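Local coordinates for DSBA-like thioredoxin domain-containing protein (Nitrosomonas europaea, PDB 2IN3), which is probably a thiol-disulfide oxidoreductase of the DsbA family, a putative disulfide isomerase resembling FrnE, at residues E94-L105 and Q160-R168. Numbering follows the deposited sequence.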
loop_
_atom_site.group_PDB
_atom_site.type_symbol
_atom_site.label_atom_id
_atom_site.label_comp_id
_atom_site.label_asym_id
_atom_site.label_seq_id
_atom_site.Cartn_x
_atom_site.Cartn_y
_atom_site.Cartn_z
ATOM N N GLU A 94 4.543 10.227 1.401
ATOM C CA GLU A 94 4.555 10.423 -0.047
ATOM C C GLU A 94 5.680 9.706 -0.809
ATOM O O GLU A 94 5.420 9.145 -1.890
ATOM C CB GLU A 94 4.462 11.922 -0.429
ATOM C CG GLU A 94 4.270 12.193 -1.914
ATOM C CD GLU A 94 5.578 12.217 -2.682
ATOM O OE1 GLU A 94 6.630 12.349 -2.023
ATOM O OE2 GLU A 94 5.564 12.122 -3.938
ATOM N N PRO A 95 6.948 9.802 -0.329
ATOM C CA PRO A 95 7.999 9.124 -1.094
ATOM C C PRO A 95 7.805 7.609 -1.278
ATOM O O PRO A 95 8.073 7.109 -2.362
ATOM C CB PRO A 95 9.261 9.431 -0.289
ATOM C CG PRO A 95 8.965 10.803 0.291
ATOM C CD PRO A 95 7.536 10.616 0.755
ATOM N N ALA A 96 7.333 6.902 -0.249
ATOM C CA ALA A 96 7.124 5.472 -0.381
ATOM C C ALA A 96 6.004 5.217 -1.395
ATOM O O ALA A 96 6.115 4.314 -2.217
ATOM C CB ALA A 96 6.788 4.832 0.981
ATOM N N CYS A 97 4.928 5.988 -1.322
ATOM C CA CYS A 97 3.870 5.893 -2.355
ATOM C C CYS A 97 4.434 6.101 -3.769
ATOM O O CYS A 97 4.137 5.332 -4.693
ATOM C CB CYS A 97 2.763 6.902 -2.079
ATOM S SG CYS A 97 1.798 6.501 -0.664
ATOM N N ARG A 98 5.250 7.154 -3.944
ATOM C CA ARG A 98 5.919 7.414 -5.201
ATOM C C ARG A 98 6.863 6.275 -5.643
ATOM O O ARG A 98 7.053 6.058 -6.842
ATOM C CB ARG A 98 6.662 8.772 -5.161
ATOM C CG ARG A 98 7.378 9.156 -6.446
ATOM C CD ARG A 98 7.612 10.682 -6.541
ATOM N NE ARG A 98 7.895 11.361 -5.276
ATOM C CZ ARG A 98 9.095 11.809 -4.889
ATOM N NH1 ARG A 98 9.201 12.416 -3.717
ATOM N NH2 ARG A 98 10.185 11.641 -5.641
ATOM N N GLY A 99 7.451 5.559 -4.694
ATOM C CA GLY A 99 8.342 4.440 -5.060
ATOM C C GLY A 99 7.532 3.335 -5.702
ATOM O O GLY A 99 7.943 2.732 -6.707
ATOM N N VAL A 100 6.370 3.090 -5.116
ATOM C CA VAL A 100 5.442 2.070 -5.616
ATOM C C VAL A 100 4.973 2.459 -7.057
ATOM O O VAL A 100 5.020 1.636 -7.968
ATOM C CB VAL A 100 4.254 1.880 -4.655
ATOM C CG1 VAL A 100 3.177 0.977 -5.295
ATOM C CG2 VAL A 100 4.761 1.335 -3.266
ATOM N N VAL A 101 4.576 3.719 -7.248
ATOM C CA VAL A 101 4.139 4.236 -8.549
ATOM C C VAL A 101 5.266 4.027 -9.560
ATOM O O VAL A 101 5.013 3.568 -10.677
ATOM C CB VAL A 101 3.742 5.750 -8.497
ATOM C CG1 VAL A 101 3.521 6.334 -9.928
ATOM C CG2 VAL A 101 2.488 5.923 -7.629
ATOM N N SER A 102 6.496 4.364 -9.159
ATOM C CA SER A 102 7.672 4.185 -9.995
ATOM C C SER A 102 7.869 2.747 -10.491
ATOM O O SER A 102 8.131 2.534 -11.678
ATOM C CB SER A 102 8.947 4.634 -9.265
ATOM O OG SER A 102 8.922 6.027 -8.970
ATOM N N VAL A 103 7.742 1.776 -9.584
ATOM C CA VAL A 103 7.898 0.371 -9.945
ATOM C C VAL A 103 6.761 -0.062 -10.896
ATOM O O VAL A 103 6.972 -0.863 -11.813
ATOM C CB VAL A 103 7.953 -0.513 -8.676
ATOM C CG1 VAL A 103 7.848 -2.010 -9.041
ATOM C CG2 VAL A 103 9.245 -0.210 -7.873
ATOM N N SER A 104 5.575 0.503 -10.714
ATOM C CA SER A 104 4.468 0.233 -11.638
ATOM C C SER A 104 4.789 0.641 -13.094
ATOM O O SER A 104 4.265 0.022 -14.020
ATOM C CB SER A 104 3.153 0.880 -11.167
ATOM O OG SER A 104 3.115 2.258 -11.504
ATOM N N LEU A 105 5.631 1.667 -13.281
ATOM C CA LEU A 105 6.060 2.140 -14.604
ATOM C C LEU A 105 7.212 1.292 -15.162
ATOM O O LEU A 105 7.399 1.190 -16.393
ATOM C CB LEU A 105 6.522 3.607 -14.502
ATOM C CG LEU A 105 5.481 4.593 -13.937
ATOM C CD1 LEU A 105 5.996 6.005 -13.766
ATOM C CD2 LEU A 105 4.264 4.587 -14.818
ATOM N N GLN A 160 3.743 13.472 -10.354
ATOM C CA GLN A 160 2.419 13.892 -10.778
ATOM C C GLN A 160 1.455 12.713 -10.783
ATOM O O GLN A 160 0.283 12.857 -10.383
ATOM C CB GLN A 160 2.492 14.537 -12.157
ATOM C CG GLN A 160 3.227 15.873 -12.139
ATOM C CD GLN A 160 3.550 16.387 -13.526
ATOM O OE1 GLN A 160 3.124 15.807 -14.531
ATOM N NE2 GLN A 160 4.287 17.501 -13.593
ATOM N N ARG A 161 1.929 11.558 -11.246
ATOM C CA ARG A 161 1.100 10.342 -11.162
ATOM C C ARG A 161 0.700 9.983 -9.741
ATOM O O ARG A 161 -0.465 9.593 -9.506
ATOM C CB ARG A 161 1.776 9.139 -11.806
ATOM C CG ARG A 161 1.889 9.232 -13.323
ATOM C CD ARG A 161 2.563 7.946 -13.779
ATOM N NE ARG A 161 2.619 7.788 -15.225
ATOM C CZ ARG A 161 1.789 7.026 -15.925
ATOM N NH1 ARG A 161 0.814 6.346 -15.309
ATOM N NH2 ARG A 161 1.957 6.931 -17.236
ATOM N N THR A 162 1.649 10.128 -8.807
ATOM C CA THR A 162 1.432 9.822 -7.393
ATOM C C THR A 162 0.358 10.756 -6.818
ATOM O O THR A 162 -0.613 10.307 -6.187
ATOM C CB THR A 162 2.740 9.946 -6.595
ATOM O OG1 THR A 162 3.693 9.003 -7.107
ATOM C CG2 THR A 162 2.517 9.626 -5.108
ATOM N N LEU A 163 0.533 12.047 -7.060
ATOM C CA LEU A 163 -0.420 13.055 -6.621
ATOM C C LEU A 163 -1.775 12.843 -7.301
ATOM O O LEU A 163 -2.821 12.955 -6.648
ATOM C CB LEU A 163 0.137 14.466 -6.873
ATOM C CG LEU A 163 -0.762 15.659 -6.511
ATOM C CD1 LEU A 163 -1.277 15.559 -5.067
ATOM C CD2 LEU A 163 -0.044 17.008 -6.763
ATOM N N ALA A 164 -1.782 12.512 -8.595
ATOM C CA ALA A 164 -3.071 12.246 -9.253
ATOM C C ALA A 164 -3.840 11.079 -8.611
ATOM O O ALA A 164 -5.084 11.155 -8.505
ATOM C CB ALA A 164 -2.929 12.055 -10.755
ATOM N N GLY A 165 -3.100 10.028 -8.234
ATOM C CA GLY A 165 -3.612 8.878 -7.439
ATOM C C GLY A 165 -4.251 9.367 -6.150
ATOM O O GLY A 165 -5.395 9.018 -5.857
ATOM N N PHE A 166 -3.533 10.179 -5.372
ATOM C CA PHE A 166 -4.098 10.675 -4.107
ATOM C C PHE A 166 -5.414 11.432 -4.352
ATOM O O PHE A 166 -6.402 11.270 -3.609
ATOM C CB PHE A 166 -3.130 11.636 -3.395
ATOM C CG PHE A 166 -1.805 11.049 -3.004
ATOM C CD1 PHE A 166 -1.609 9.672 -2.885
ATOM C CD2 PHE A 166 -0.758 11.902 -2.664
ATOM C CE1 PHE A 166 -0.355 9.126 -2.505
ATOM C CE2 PHE A 166 0.490 11.370 -2.272
ATOM C CZ PHE A 166 0.690 9.991 -2.185
ATOM N N GLN A 167 -5.421 12.272 -5.394
ATOM C CA GLN A 167 -6.588 13.049 -5.748
ATOM C C GLN A 167 -7.755 12.163 -6.175
ATOM O O GLN A 167 -8.902 12.445 -5.820
ATOM C CB GLN A 167 -6.246 14.054 -6.839
ATOM C CG GLN A 167 -5.331 15.179 -6.339
ATOM C CD GLN A 167 -4.767 16.029 -7.472
ATOM O OE1 GLN A 167 -4.827 15.645 -8.652
ATOM N NE2 GLN A 167 -4.207 17.187 -7.120
ATOM N N ARG A 168 -7.468 11.098 -6.923
ATOM C CA ARG A 168 -8.534 10.185 -7.356
ATOM C C ARG A 168 -9.153 9.438 -6.168
ATOM O O ARG A 168 -10.376 9.239 -6.112
ATOM C CB ARG A 168 -8.020 9.171 -8.373
ATOM C CG ARG A 168 -9.118 8.678 -9.317
ATOM C CD ARG A 168 -8.583 7.640 -10.319
ATOM N NE ARG A 168 -7.557 8.188 -11.222
ATOM C CZ ARG A 168 -6.236 8.003 -11.085
ATOM N NH1 ARG A 168 -5.737 7.284 -10.081
ATOM N NH2 ARG A 168 -5.393 8.552 -11.952
#
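Thr-162 is the knob of this helix pair, its side chain set among Glu-94, Cys-97, Arg-98 and Val-101. Its two branches do different work. OG1 presses on the backbone of the facing helix, 3.3 Å from Arg-98 CA, with Val-101 CG2 equally near, and meets its polar need by bonding back to Ala-158 O in its own helix; CG2, turned anti to the backbone N by chi1 of -61° (measured to OG1), lies closest to the backbone N of Arg-98, with Cys-97 CB and Glu-94 OE2 only slightly farther off. One turn on, Phe-166 comes in edge first: Cys-97 CB lies in the ring plane, 3.7 Å from CZ, and Cys-97 SG also sits at the rim, 5.0 Å from the centroid, a sulfur-aromatic contact. Glu-94 CG meets the neighbouring rim atom, Phe-166 CE2, at 3.9 Å, with the carboxylate plane almost perpendicular to the ring. That carboxylate is held side-on by Arg-98, NE giving a 2.8 Å bond to Glu-94 OE2 and NH1 bonding to OE1, both nearly in the guanidinium plane; Arg-98 NH2 goes on to Phe-153 O. Replacing Glu-94 with an alanine would probably leave Arg-98 NE and NH1 without their anion and open a gap beside the edge of Phe-166. At the other end, Leu-105 CD2 sits over the centre of the Arg-161 guanidinium, 3.6 Å above its plane, while Arg-161 NE is salt-bridged to Glu-157. No hydrogen bond joins segments 94-105 and 160-168, whose axes come within 9.2 Å at a steep 110°. One knob in one hole thus ties helix 156-171 to helix 94-106, both in the mainly helical stretch separating the second and third strands of the thioredoxin-type sheet, the helical insertion characteristic of the DsbA fold.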